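PDB 3E13: putative iron-uptake ABC transport system,periplasmic iron-binding protein from Campylobacter jejuni, which binds a ferric ion in the periplasm and probably hands it to an ABC transporter for iron uptake. Local coordinates for residues S8-N13 / F97-R102; E17-F22 / K251-F256; A53-T58 / S236-T241; I265-N270 / N277-S282. One frame throughout, in Å; residues are numbered along the deposited sequence.

Contact 1: residues S8-N13 / F97-R102. With FE (Fe (III) ion), chain B.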
loop_
_atom_site.group_PDB
_atom_site.type_symbol
_atom_site.label_atom_id
_atom_site.label_comp_id
_atom_site.label_asym_id
_atom_site.label_seq_id
_atom_site.Cartn_x
_atom_site.Cartn_y
_atom_site.Cartn_z
ATOM N N SER A 8 -1.453 -9.584 -10.228
ATOM C CA SER A 8 -1.809 -8.587 -9.235
ATOM C C SER A 8 -1.522 -8.978 -7.814
ATOM O O SER A 8 -1.913 -10.056 -7.364
ATOM C CB SER A 8 -3.279 -8.230 -9.352
ATOM O OG SER A 8 -3.620 -7.294 -8.311
ATOM N N ALA A 9 -0.814 -8.098 -7.108
ATOM C CA ALA A 9 -0.571 -8.234 -5.698
ATOM C C ALA A 9 -1.541 -7.391 -4.859
ATOM O O ALA A 9 -1.389 -7.301 -3.666
ATOM C CB ALA A 9 0.894 -7.913 -5.356
ATOM N N ARG A 10 -2.527 -6.779 -5.512
ATOM C CA ARG A 10 -3.685 -6.234 -4.807
ATOM C C ARG A 10 -4.501 -7.412 -4.226
ATOM O O ARG A 10 -4.226 -8.594 -4.531
ATOM C CB ARG A 10 -4.507 -5.318 -5.713
ATOM C CG ARG A 10 -3.860 -3.968 -5.877
ATOM C CD ARG A 10 -4.601 -3.034 -6.812
ATOM N NE ARG A 10 -5.973 -2.746 -6.408
ATOM C CZ ARG A 10 -6.350 -1.674 -5.629
ATOM N NH1 ARG A 10 -5.463 -0.798 -5.152
ATOM N NH2 ARG A 10 -7.652 -1.498 -5.376
ATOM N N HIS A 11 -5.436 -7.128 -3.339
ATOM C CA HIS A 11 -6.106 -8.170 -2.581
ATOM C C HIS A 11 -7.473 -7.676 -2.106
ATOM O O HIS A 11 -7.804 -7.751 -0.907
ATOM C CB HIS A 11 -5.183 -8.588 -1.412
ATOM C CG HIS A 11 -4.426 -7.433 -0.813
ATOM N ND1 HIS A 11 -3.159 -7.075 -1.225
ATOM C CD2 HIS A 11 -4.782 -6.526 0.139
ATOM C CE1 HIS A 11 -2.774 -5.992 -0.549
ATOM N NE2 HIS A 11 -3.736 -5.657 0.301
ATOM N N TYR A 12 -8.244 -7.174 -3.077
ATOM C CA TYR A 12 -9.485 -6.456 -2.807
ATOM C C TYR A 12 -10.631 -6.928 -3.675
ATOM O O TYR A 12 -10.481 -7.129 -4.886
ATOM C CB TYR A 12 -9.285 -4.964 -3.053
ATOM C CG TYR A 12 -8.064 -4.406 -2.359
ATOM C CD1 TYR A 12 -6.969 -3.947 -3.101
ATOM C CD2 TYR A 12 -7.936 -4.436 -0.992
ATOM C CE1 TYR A 12 -5.834 -3.466 -2.510
ATOM C CE2 TYR A 12 -6.799 -3.968 -0.394
ATOM C CZ TYR A 12 -5.757 -3.470 -1.117
ATOM O OH TYR A 12 -4.649 -3.032 -0.422
ATOM N N ASN A 13 -11.785 -7.080 -3.045
ATOM C CA ASN A 13 -13.002 -7.412 -3.765
ATOM C C ASN A 13 -13.414 -6.356 -4.753
ATOM O O ASN A 13 -13.958 -6.655 -5.803
ATOM C CB ASN A 13 -14.119 -7.634 -2.771
ATOM C CG ASN A 13 -14.326 -9.048 -2.493
ATOM O OD1 ASN A 13 -13.359 -9.836 -2.460
ATOM N ND2 ASN A 13 -15.583 -9.437 -2.362
ATOM N N PHE A 97 3.216 3.453 -12.603
ATOM C CA PHE A 97 2.232 4.582 -12.500
ATOM C C PHE A 97 1.319 4.320 -11.306
ATOM O O PHE A 97 0.785 3.210 -11.155
ATOM C CB PHE A 97 1.374 4.621 -13.736
ATOM C CG PHE A 97 2.160 4.857 -14.984
ATOM C CD1 PHE A 97 2.691 3.760 -15.666
ATOM C CD2 PHE A 97 2.355 6.129 -15.487
ATOM C CE1 PHE A 97 3.492 3.946 -16.812
ATOM C CE2 PHE A 97 3.097 6.298 -16.693
ATOM C CZ PHE A 97 3.686 5.198 -17.312
ATOM N N ALA A 98 1.104 5.309 -10.441
ATOM C CA ALA A 98 0.232 5.095 -9.288
ATOM C C ALA A 98 -1.225 5.093 -9.763
ATOM O O ALA A 98 -1.604 5.901 -10.674
ATOM C CB ALA A 98 0.399 6.192 -8.272
ATOM N N ILE A 99 -2.035 4.259 -9.144
ATOM C CA ILE A 99 -3.498 4.256 -9.333
ATOM C C ILE A 99 -4.238 4.769 -8.086
ATOM O O ILE A 99 -5.375 5.232 -8.198
ATOM C CB ILE A 99 -4.043 2.898 -9.780
ATOM C CG1 ILE A 99 -3.802 1.798 -8.759
ATOM C CG2 ILE A 99 -3.420 2.528 -11.081
ATOM C CD1 ILE A 99 -4.644 0.549 -9.021
ATOM N N THR A 100 -3.633 4.679 -6.907
ATOM C CA THR A 100 -4.175 5.226 -5.661
ATOM C C THR A 100 -3.053 5.627 -4.731
ATOM O O THR A 100 -1.910 5.182 -4.885
ATOM C CB THR A 100 -5.035 4.218 -4.867
ATOM O OG1 THR A 100 -4.196 3.145 -4.422
ATOM C CG2 THR A 100 -6.116 3.602 -5.636
ATOM N N LYS A 101 -3.403 6.409 -3.704
ATOM C CA LYS A 101 -2.574 6.637 -2.553
ATOM C C LYS A 101 -3.237 6.027 -1.314
ATOM O O LYS A 101 -4.469 5.870 -1.231
ATOM C CB LYS A 101 -2.353 8.152 -2.274
ATOM C CG LYS A 101 -1.482 8.820 -3.302
ATOM C CD LYS A 101 -1.742 10.362 -3.365
ATOM C CE LYS A 101 -1.124 11.078 -2.182
ATOM N NZ LYS A 101 -1.527 12.567 -2.161
ATOM N N ARG A 102 -2.404 5.682 -0.355
ATOM C CA ARG A 102 -2.837 5.194 0.967
ATOM C C ARG A 102 -1.833 5.666 2.022
ATOM O O ARG A 102 -0.714 5.933 1.710
ATOM C CB ARG A 102 -2.993 3.659 0.951
ATOM C CG ARG A 102 -1.738 2.908 0.471
ATOM C CD ARG A 102 -1.771 2.516 -1.040
ATOM N NE ARG A 102 -2.873 1.629 -1.353
ATOM C CZ ARG A 102 -3.000 0.342 -1.013
ATOM N NH1 ARG A 102 -2.060 -0.266 -0.320
ATOM N NH2 ARG A 102 -4.047 -0.355 -1.413
HETATM FE FE FE B . -3.739 -3.644 1.184
#
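Tyr12 OH binds the ferric iron and also takes a hydrogen bond from Arg102 across the contact. The iron lies 1.9 Å from Tyr12 OH. Arg102 NH2 reaches the same oxygen, Tyr12 OH, at 2.9 Å, with a nearly straight N-H (167°). Tyr12 OH sits at the edge of the Arg102 guanidinium, close to its plane. The Tyr12 ring is turned 63° from that plane. A positive group on the phenol oxygen would probably stabilise negative charge there. The Arg102 chain is bent at chi2 and chi3, which brings the guanidinium back to the metal site. Arg10 NH1 lies 4.0 Å from Arg102 NH2. Glu272 bridges the two like charges, with a salt bridge to each arginine. Asp15 also pairs with Arg10, and Ser236 OG is bonded to Arg10 NH1. Ile99 CD1 lies over one face of the Arg10 guanidinium. Next to Tyr12, His11 NE2 binds the iron at 2.2 Å. The His11 ring is steadied by a bond from ND1 to Ala9 O of 3.0 Å. Tyr143, Tyr199 and Tyr200 complete the iron site. One histidine and four tyrosines thus hold the metal in the cleft of a periplasmic ferric-binding protein.

Contact 2: residues E17-F22 / K251-F256; sequences EIIKKF and KKFMEF
Helices 17-22 and 251-256 run at 126° to each other, and the axes of these short segments come within 11.2 Å. Three phenylalanines fill the space between them. Phe22 is the middle one, with Phe253 and Phe256 both packed against it. The edge of Phe253 points at the face of Phe22 in a T-shaped stack. Phe253 CD1 stands over the centre of the Phe22 ring, 3.6 Å from Phe22 CG. The two planes are 81° apart. Phe253 CB adds a CH-pi contact over the Phe22 face. The second stack uses Phe22 as the edge. Phe22 CD1 lies over the face of Phe256, 3.6 Å from Phe256 CD2, with the planes at 62°. All three rings have CG anti to the backbone N, and for Phe22 this carries the ring across to the other helix.

The CE2-CZ edge of Phe256 meets the backbone of 17-22. Phe256 CE2 is 3.5 Å from Ile18 O, near the ring plane. Phe256 CZ lies 4.0 Å from Lys21 CB. Ile18 CG2 and Ile19 CG1 add looser apolar contacts with Phe256 and Phe253. The lysine ends lead away from the contact: Lys21 NZ pairs with Glu261, and Lys252 NZ with Asp248. Phe22 and Phe253 also pack on Leu4 of strand 3-8, so the cluster joins both helices to the sheet beneath. Two edge-to-face stacks and apolar contacts hold the helices together, with no polar bond between the two segments.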
loop_
_atom_site.group_PDB
_atom_site.type_symbol
_atom_site.label_atom_id
_atom_site.label_comp_id
_atom_site.label_asym_id
_atom_site.label_seq_id
_atom_site.Cartn_x
_atom_site.Cartn_y
_atom_site.Cartn_z
ATOM N N GLU A 17 -15.047 -5.893 -9.533
ATOM C CA GLU A 17 -16.017 -5.007 -10.172
ATOM C C GLU A 17 -15.331 -4.195 -11.281
ATOM O O GLU A 17 -15.895 -3.987 -12.389
ATOM C CB GLU A 17 -16.700 -4.048 -9.170
ATOM C CG GLU A 17 -17.500 -2.929 -9.872
ATOM C CD GLU A 17 -18.290 -1.928 -8.999
ATOM O OE1 GLU A 17 -17.943 -1.687 -7.838
ATOM O OE2 GLU A 17 -19.277 -1.351 -9.525
ATOM N N ILE A 18 -14.145 -3.658 -10.964
ATOM C CA ILE A 18 -13.414 -2.823 -11.918
ATOM C C ILE A 18 -13.081 -3.614 -13.167
ATOM O O ILE A 18 -13.228 -3.134 -14.272
ATOM C CB ILE A 18 -12.131 -2.212 -11.231
ATOM C CG1 ILE A 18 -12.587 -1.243 -10.123
ATOM C CG2 ILE A 18 -11.179 -1.664 -12.254
ATOM C CD1 ILE A 18 -11.488 -0.712 -9.268
ATOM N N ILE A 19 -12.667 -4.857 -12.984
ATOM C CA ILE A 19 -12.256 -5.669 -14.084
ATOM C C ILE A 19 -13.472 -5.996 -14.960
ATOM O O ILE A 19 -13.383 -5.932 -16.172
ATOM C CB ILE A 19 -11.505 -6.923 -13.571
ATOM C CG1 ILE A 19 -10.072 -6.510 -13.104
ATOM C CG2 ILE A 19 -11.484 -7.995 -14.652
ATOM C CD1 ILE A 19 -9.432 -7.516 -12.185
ATOM N N LYS A 20 -14.602 -6.293 -14.343
ATOM C CA LYS A 20 -15.844 -6.568 -15.077
ATOM C C LYS A 20 -16.238 -5.383 -15.900
ATOM O O LYS A 20 -16.591 -5.515 -17.092
ATOM C CB LYS A 20 -16.970 -6.894 -14.101
ATOM C CG LYS A 20 -16.998 -8.311 -13.623
ATOM C CD LYS A 20 -18.410 -8.640 -13.079
ATOM C CE LYS A 20 -18.354 -9.270 -11.693
ATOM N NZ LYS A 20 -19.676 -9.862 -11.353
ATOM N N LYS A 21 -16.098 -4.201 -15.322
ATOM C CA LYS A 21 -16.389 -3.001 -16.082
ATOM C C LYS A 21 -15.469 -2.832 -17.280
ATOM O O LYS A 21 -15.936 -2.399 -18.324
ATOM C CB LYS A 21 -16.376 -1.790 -15.192
ATOM C CG LYS A 21 -17.562 -1.767 -14.266
ATOM C CD LYS A 21 -17.450 -0.650 -13.296
ATOM C CE LYS A 21 -18.299 0.470 -13.681
ATOM N NZ LYS A 21 -19.798 0.134 -13.722
ATOM N N PHE A 22 -14.186 -3.191 -17.159
ATOM C CA PHE A 22 -13.286 -3.115 -18.307
ATOM C C PHE A 22 -13.715 -4.088 -19.418
ATOM O O PHE A 22 -13.688 -3.751 -20.628
ATOM C CB PHE A 22 -11.845 -3.419 -17.839
ATOM C CG PHE A 22 -10.814 -3.332 -18.920
ATOM C CD1 PHE A 22 -10.392 -2.106 -19.387
ATOM C CD2 PHE A 22 -10.307 -4.491 -19.510
ATOM C CE1 PHE A 22 -9.481 -2.003 -20.399
ATOM C CE2 PHE A 22 -9.379 -4.408 -20.515
ATOM C CZ PHE A 22 -8.958 -3.196 -20.951
ATOM N N LYS A 251 -2.262 -1.018 -22.233
ATOM C CA LYS A 251 -2.272 0.435 -22.178
ATOM C C LYS A 251 -3.687 0.918 -21.935
ATOM O O LYS A 251 -3.898 1.846 -21.127
ATOM C CB LYS A 251 -1.615 1.044 -23.428
ATOM C CG LYS A 251 -0.156 0.705 -23.540
ATOM C CD LYS A 251 0.521 1.236 -24.767
ATOM C CE LYS A 251 1.862 0.559 -24.970
ATOM N NZ LYS A 251 2.452 0.971 -26.338
ATOM N N LYS A 252 -4.665 0.280 -22.577
ATOM C CA LYS A 252 -6.074 0.615 -22.383
ATOM C C LYS A 252 -6.488 0.395 -20.932
ATOM O O LYS A 252 -7.193 1.226 -20.325
ATOM C CB LYS A 252 -6.949 -0.222 -23.320
ATOM C CG LYS A 252 -7.012 0.312 -24.735
ATOM C CD LYS A 252 -7.997 -0.550 -25.577
ATOM C CE LYS A 252 -8.308 0.118 -26.917
ATOM N NZ LYS A 252 -7.007 0.682 -27.528
ATOM N N PHE A 253 -6.026 -0.704 -20.371
ATOM C CA PHE A 253 -6.338 -1.031 -18.994
ATOM C C PHE A 253 -5.722 -0.022 -18.023
ATOM O O PHE A 253 -6.384 0.380 -17.055
ATOM C CB PHE A 253 -5.908 -2.485 -18.613
ATOM C CG PHE A 253 -6.395 -2.883 -17.294
ATOM C CD1 PHE A 253 -7.682 -3.352 -17.114
ATOM C CD2 PHE A 253 -5.585 -2.737 -16.178
ATOM C CE1 PHE A 253 -8.165 -3.671 -15.832
ATOM C CE2 PHE A 253 -6.051 -3.063 -14.916
ATOM C CZ PHE A 253 -7.333 -3.521 -14.755
ATOM N N MET A 254 -4.459 0.349 -18.257
ATOM C CA MET A 254 -3.749 1.295 -17.406
ATOM C C MET A 254 -4.535 2.644 -17.419
ATOM O O MET A 254 -4.804 3.213 -16.350
ATOM C CB MET A 254 -2.315 1.436 -17.908
ATOM C CG MET A 254 -1.481 0.199 -17.631
ATOM S SD MET A 254 0.066 0.188 -18.502
ATOM C CE MET A 254 1.021 1.311 -17.519
ATOM N N GLU A 255 -4.942 3.081 -18.614
ATOM C CA GLU A 255 -5.710 4.324 -18.729
ATOM C C GLU A 255 -7.066 4.202 -18.054
ATOM O O GLU A 255 -7.512 5.146 -17.380
ATOM C CB GLU A 255 -5.830 4.751 -20.195
ATOM C CG GLU A 255 -4.492 5.162 -20.785
ATOM C CD GLU A 255 -4.528 5.540 -22.242
ATOM O OE1 GLU A 255 -5.615 5.401 -22.921
ATOM O OE2 GLU A 255 -3.499 6.057 -22.725
ATOM N N PHE A 256 -7.707 3.059 -18.203
ATOM C CA PHE A 256 -9.003 2.812 -17.597
ATOM C C PHE A 256 -8.918 2.944 -16.057
ATOM O O PHE A 256 -9.833 3.459 -15.409
ATOM C CB PHE A 256 -9.461 1.414 -18.022
ATOM C CG PHE A 256 -10.838 1.042 -17.563
ATOM C CD1 PHE A 256 -11.959 1.618 -18.147
ATOM C CD2 PHE A 256 -11.021 0.102 -16.555
ATOM C CE1 PHE A 256 -13.255 1.242 -17.753
ATOM C CE2 PHE A 256 -12.339 -0.257 -16.150
ATOM C CZ PHE A 256 -13.426 0.339 -16.755
#

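Contact 3: residues A53-T58 / S236-T241; sequences ADIFIT and SGIAMT
Ser236 OG donates to Thr58 O at 2.7 Å, in the carbonyl plane, at one end of this strand pair. At the other end Thr241 OG1 donates to Ala53 O at 2.7 Å, from well above that carbonyl's plane. Thr58 O is gripped twice, since Gly237 N also bonds to it at 3.1 Å. Between these ends runs an antiparallel ladder. Phe56 with Ala239 and Thr58 with Gly237 are its hydrogen-bonded pairs. Phe56 N reaches Ala239 O at 2.9 Å and Ala239 N reaches Phe56 O at 3.0 Å. Beyond the ladder, Thr241 N bonds to Asp54 O.

Ile57 with Ile238 and Ile55 with Met240 are non-hydrogen-bonded pairs, and their side chains share one face. Ile238 has CG1 anti to the backbone N (chi1 -169°), which lets CG1 and CD1 touch Ile57, its partner, and Ile55, diagonally across. Ile55 CG2 is 3.8 Å from Ile238 CG1, and Ile57 CG1 is 3.9 Å from Ile238 CD1. Strand 55-58 also pairs with strand 3-8, in parallel. The ladder bonds and the two hydroxyls satisfy the backbone groups they join. Ile55, Ile57, Ile238 and Met240 give one face an apolar surface, which helix 247-257 covers through Phe253 and Met254, and on the other face Phe56 packs on helix 37-47.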
loop_
_atom_site.group_PDB
_atom_site.type_symbol
_atom_site.label_atom_id
_atom_site.label_comp_id
_atom_site.label_asym_id
_atom_site.label_seq_id
_atom_site.Cartn_x
_atom_site.Cartn_y
_atom_site.Cartn_z
ATOM N N ALA A 53 2.131 -12.757 -18.886
ATOM C CA ALA A 53 1.740 -11.475 -18.265
ATOM C C ALA A 53 1.807 -10.316 -19.210
ATOM O O ALA A 53 2.776 -10.126 -19.968
ATOM C CB ALA A 53 2.612 -11.181 -17.043
ATOM N N ASP A 54 0.794 -9.442 -19.115
ATOM C CA ASP A 54 0.779 -8.143 -19.745
ATOM C C ASP A 54 0.917 -6.975 -18.751
ATOM O O ASP A 54 1.457 -5.932 -19.096
ATOM C CB ASP A 54 -0.547 -7.922 -20.484
ATOM C CG ASP A 54 -0.756 -8.901 -21.602
ATOM O OD1 ASP A 54 0.071 -8.894 -22.533
ATOM O OD2 ASP A 54 -1.687 -9.709 -21.584
ATOM N N ILE A 55 0.449 -7.197 -17.527
ATOM C CA ILE A 55 0.303 -6.141 -16.522
ATOM C C ILE A 55 0.746 -6.704 -15.168
ATOM O O ILE A 55 0.404 -7.846 -14.804
ATOM C CB ILE A 55 -1.184 -5.649 -16.466
ATOM C CG1 ILE A 55 -1.567 -4.854 -17.722
ATOM C CG2 ILE A 55 -1.486 -4.930 -15.158
ATOM C CD1 ILE A 55 -1.071 -3.439 -17.737
ATOM N N PHE A 56 1.442 -5.841 -14.419
ATOM C CA PHE A 56 1.792 -6.081 -13.031
ATOM C C PHE A 56 1.122 -4.978 -12.214
ATOM O O PHE A 56 1.351 -3.817 -12.447
ATOM C CB PHE A 56 3.336 -6.079 -12.855
ATOM C CG PHE A 56 3.822 -6.407 -11.440
ATOM C CD1 PHE A 56 3.208 -7.416 -10.677
ATOM C CD2 PHE A 56 4.907 -5.728 -10.872
ATOM C CE1 PHE A 56 3.618 -7.712 -9.390
ATOM C CE2 PHE A 56 5.363 -6.057 -9.605
ATOM C CZ PHE A 56 4.729 -7.060 -8.860
ATOM N N ILE A 57 0.272 -5.354 -11.278
ATOM C CA ILE A 57 -0.360 -4.414 -10.347
ATOM C C ILE A 57 0.119 -4.718 -8.923
ATOM O O ILE A 57 0.185 -5.893 -8.513
ATOM C CB ILE A 57 -1.918 -4.516 -10.369
ATOM C CG1 ILE A 57 -2.443 -4.509 -11.756
ATOM C CG2 ILE A 57 -2.504 -3.301 -9.599
ATOM C CD1 ILE A 57 -4.001 -4.629 -11.832
ATOM N N THR A 58 0.495 -3.674 -8.183
ATOM C CA THR A 58 0.945 -3.822 -6.781
ATOM C C THR A 58 0.125 -2.939 -5.880
ATOM O O THR A 58 -0.649 -2.073 -6.336
ATOM C CB THR A 58 2.394 -3.384 -6.591
ATOM O OG1 THR A 58 2.439 -1.956 -6.716
ATOM C CG2 THR A 58 3.342 -4.006 -7.610
ATOM N N SER A 236 -0.693 2.247 -4.533
ATOM C CA SER A 236 -0.937 1.073 -5.317
ATOM C C SER A 236 -0.644 1.576 -6.750
ATOM O O SER A 236 -0.884 2.750 -7.104
ATOM C CB SER A 236 -2.355 0.565 -5.178
ATOM O OG SER A 236 -2.698 -0.385 -6.153
ATOM N N GLY A 237 -0.102 0.711 -7.580
ATOM C CA GLY A 237 0.254 1.134 -8.907
ATOM C C GLY A 237 0.353 0.028 -9.902
ATOM O O GLY A 237 0.082 -1.126 -9.599
ATOM N N ILE A 238 0.744 0.401 -11.117
ATOM C CA ILE A 238 0.538 -0.493 -12.256
ATOM C C ILE A 238 1.616 -0.259 -13.302
ATOM O O ILE A 238 2.162 0.829 -13.437
ATOM C CB ILE A 238 -0.893 -0.296 -12.881
ATOM C CG1 ILE A 238 -1.258 -1.380 -13.909
ATOM C CG2 ILE A 238 -1.030 1.084 -13.494
ATOM C CD1 ILE A 238 -2.715 -1.486 -14.221
ATOM N N ALA A 239 1.969 -1.337 -13.984
ATOM C CA ALA A 239 3.003 -1.359 -15.008
ATOM C C ALA A 239 2.664 -2.386 -16.096
ATOM O O ALA A 239 2.006 -3.405 -15.804
ATOM C CB ALA A 239 4.338 -1.799 -14.408
ATOM N N MET A 240 3.099 -2.098 -17.323
ATOM C CA MET A 240 3.152 -3.073 -18.403
ATOM C C MET A 240 4.421 -3.887 -18.301
ATOM O O MET A 240 5.470 -3.351 -18.095
ATOM C CB MET A 240 3.084 -2.357 -19.743
ATOM C CG MET A 240 2.859 -3.357 -20.923
ATOM S SD MET A 240 2.695 -2.554 -22.502
ATOM C CE MET A 240 4.189 -2.026 -22.749
ATOM N N THR A 241 4.301 -5.184 -18.454
ATOM C CA THR A 241 5.476 -6.055 -18.443
ATOM C C THR A 241 6.190 -6.057 -19.787
ATOM O O THR A 241 5.558 -5.910 -20.846
ATOM C CB THR A 241 5.107 -7.468 -18.062
ATOM O OG1 THR A 241 4.041 -7.942 -18.900
ATOM C CG2 THR A 241 4.563 -7.523 -16.668
#

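Contact 4: residues I265-N270 / N277-S282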
loop_
_atom_site.group_PDB
_atom_site.type_symbol
_atom_site.label_atom_id
_atom_site.label_comp_id
_atom_site.label_asym_id
_atom_site.label_seq_id
_atom_site.Cartn_x
_atom_site.Cartn_y
_atom_site.Cartn_z
ATOM N N ILE A 265 -14.716 4.557 -7.842
ATOM C CA ILE A 265 -14.916 3.268 -7.183
ATOM C C ILE A 265 -13.793 2.996 -6.185
ATOM O O ILE A 265 -14.007 2.468 -5.099
ATOM C CB ILE A 265 -15.004 2.152 -8.220
ATOM C CG1 ILE A 265 -16.313 2.294 -9.027
ATOM C CG2 ILE A 265 -14.813 0.752 -7.565
ATOM C CD1 ILE A 265 -16.399 1.290 -10.117
ATOM N N LEU A 266 -12.576 3.344 -6.558
ATOM C CA LEU A 266 -11.438 3.087 -5.671
ATOM C C LEU A 266 -11.585 3.813 -4.340
ATOM O O LEU A 266 -11.190 3.269 -3.314
ATOM C CB LEU A 266 -10.150 3.438 -6.372
ATOM C CG LEU A 266 -9.717 2.439 -7.484
ATOM C CD1 LEU A 266 -8.732 3.065 -8.442
ATOM C CD2 LEU A 266 -9.171 1.183 -6.895
ATOM N N THR A 267 -12.169 5.023 -4.333
ATOM C CA THR A 267 -12.410 5.677 -3.050
ATOM C C THR A 267 -13.754 5.278 -2.406
ATOM O O THR A 267 -13.834 5.107 -1.186
ATOM C CB THR A 267 -12.200 7.203 -3.176
ATOM O OG1 THR A 267 -12.203 7.806 -1.882
ATOM C CG2 THR A 267 -13.310 7.911 -3.947
ATOM N N ASP A 268 -14.787 5.076 -3.219
ATOM C CA ASP A 268 -16.103 4.749 -2.697
ATOM C C ASP A 268 -16.249 3.312 -2.177
ATOM O O ASP A 268 -16.989 3.075 -1.194
ATOM C CB ASP A 268 -17.182 5.015 -3.715
ATOM C CG ASP A 268 -17.519 6.487 -3.847
ATOM O OD1 ASP A 268 -16.843 7.431 -3.297
ATOM O OD2 ASP A 268 -18.472 6.790 -4.589
ATOM N N SER A 269 -15.609 2.384 -2.872
ATOM C CA SER A 269 -15.724 0.974 -2.590
ATOM C C SER A 269 -14.484 0.365 -1.919
ATOM O O SER A 269 -14.628 -0.637 -1.233
ATOM C CB SER A 269 -16.076 0.191 -3.865
ATOM O OG SER A 269 -17.393 0.585 -4.300
ATOM N N ASN A 270 -13.320 0.974 -2.097
ATOM C CA ASN A 270 -12.094 0.495 -1.456
ATOM C C ASN A 270 -11.458 1.446 -0.473
ATOM O O ASN A 270 -10.472 1.083 0.157
ATOM C CB ASN A 270 -11.057 -0.013 -2.483
ATOM C CG ASN A 270 -10.284 -1.208 -1.959
ATOM O OD1 ASN A 270 -10.909 -2.174 -1.482
ATOM N ND2 ASN A 270 -8.956 -1.149 -2.026
ATOM N N ASN A 277 -7.157 14.570 -9.206
ATOM C CA ASN A 277 -7.485 15.682 -8.355
ATOM C C ASN A 277 -8.887 16.244 -8.552
ATOM O O ASN A 277 -9.248 17.255 -7.921
ATOM C CB ASN A 277 -6.457 16.808 -8.428
ATOM C CG ASN A 277 -6.457 17.567 -9.761
ATOM O OD1 ASN A 277 -7.298 17.370 -10.630
ATOM N ND2 ASN A 277 -5.471 18.454 -9.911
ATOM N N ASP A 278 -9.689 15.572 -9.349
ATOM C CA ASP A 278 -11.076 15.961 -9.617
ATOM C C ASP A 278 -12.123 14.899 -9.198
ATOM O O ASP A 278 -13.271 14.915 -9.639
ATOM C CB ASP A 278 -11.216 16.339 -11.099
ATOM C CG ASP A 278 -11.028 15.174 -12.014
ATOM O OD1 ASP A 278 -11.227 15.327 -13.237
ATOM O OD2 ASP A 278 -10.701 14.060 -11.551
ATOM N N VAL A 279 -11.715 13.987 -8.321
ATOM C CA VAL A 279 -12.585 12.961 -7.803
ATOM C C VAL A 279 -12.779 13.184 -6.288
ATOM O O VAL A 279 -11.825 13.127 -5.519
ATOM C CB VAL A 279 -11.976 11.559 -8.039
ATOM C CG1 VAL A 279 -12.847 10.498 -7.399
ATOM C CG2 VAL A 279 -11.853 11.272 -9.520
ATOM N N GLU A 280 -13.982 13.487 -5.882
ATOM C CA GLU A 280 -14.317 13.665 -4.466
ATOM C C GLU A 280 -14.052 12.403 -3.674
ATOM O O GLU A 280 -14.367 11.288 -4.109
ATOM C CB GLU A 280 -15.774 14.091 -4.309
ATOM C CG GLU A 280 -16.010 15.530 -4.752
ATOM C CD GLU A 280 -15.647 16.578 -3.719
ATOM O OE1 GLU A 280 -15.444 16.190 -2.533
ATOM O OE2 GLU A 280 -15.634 17.815 -4.070
ATOM N N LEU A 281 -13.518 12.587 -2.479
ATOM C CA LEU A 281 -13.346 11.487 -1.540
ATOM C C LEU A 281 -14.694 10.931 -1.108
ATOM O O LEU A 281 -15.671 11.633 -1.037
ATOM C CB LEU A 281 -12.531 11.918 -0.317
ATOM C CG LEU A 281 -11.169 12.510 -0.562
ATOM C CD1 LEU A 281 -10.506 12.888 0.732
ATOM C CD2 LEU A 281 -10.294 11.592 -1.403
ATOM N N SER A 282 -14.759 9.634 -0.835
ATOM C CA SER A 282 -15.948 9.024 -0.288
ATOM C C SER A 282 -16.123 9.560 1.139
ATOM O O SER A 282 -15.183 10.092 1.748
ATOM C CB SER A 282 -15.814 7.508 -0.237
ATOM O OG SER A 282 -14.765 7.153 0.621
#
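This contact joins the end of helix 260-268 to the N-cap of helix 283-288. The chain between them passes through the short strand 273-274. Ser282 is the N-cap residue, and its OG makes a weak bond to Val285 N in the first turn of the later helix. Ser282 OG also donates to Thr267 O at 2.9 Å. It approaches from above the carbonyl plane. Ser282 OG lies between its backbone N and carbonyl carbon (chi1 63°), a position from which it serves both helices.

Thr267 meets Ser282 a second time through its side chain. Ser282 N gives a weak but straight bond to Thr267 OG1, 3.3 Å long with an angle of 168°. Thr267 OG1 also bonds to Glu272 O, and so ties the helix end to the chain that leads into strand 273-274. Thr267 CG2 faces residues 279-280 of the loop. Thr267 CG2 packs 3.5 Å from Glu280 O and 4.3 Å from Val279 CG1. Lys264, outside both segments, links the two sides as well: its NZ forms a salt bridge with Asp268 OD1 and a hydrogen bond with Glu280 O. The Asp268 carboxylate leans on the serine methylene, with Asp268 OD1 3.2 Å from Ser282 CB.

How the contacts relate
Contacts 1 and 3 are fully buried, while contacts 2 and 4 are partly buried. Contacts 1 and 3 reach the same sheet, and Ile99 and Thr100 form a classic beta bulge opposite Ser236. Contact 1 is charged and metal-bound, whereas contact 3 is mainly backbone pairing. Contact 2 is aromatic, and its second helix lies on the Ile238 face of contact 3's sheet. Contact 4 uses hydroxyl groups at helix ends. Its helix 260-268 follows helix 247-257 of contact 2 and packs on Ile18. Leu266 and Asn270 of 265-270 also touch Arg10 of contact 1. Contacts 3 and 4 do not touch.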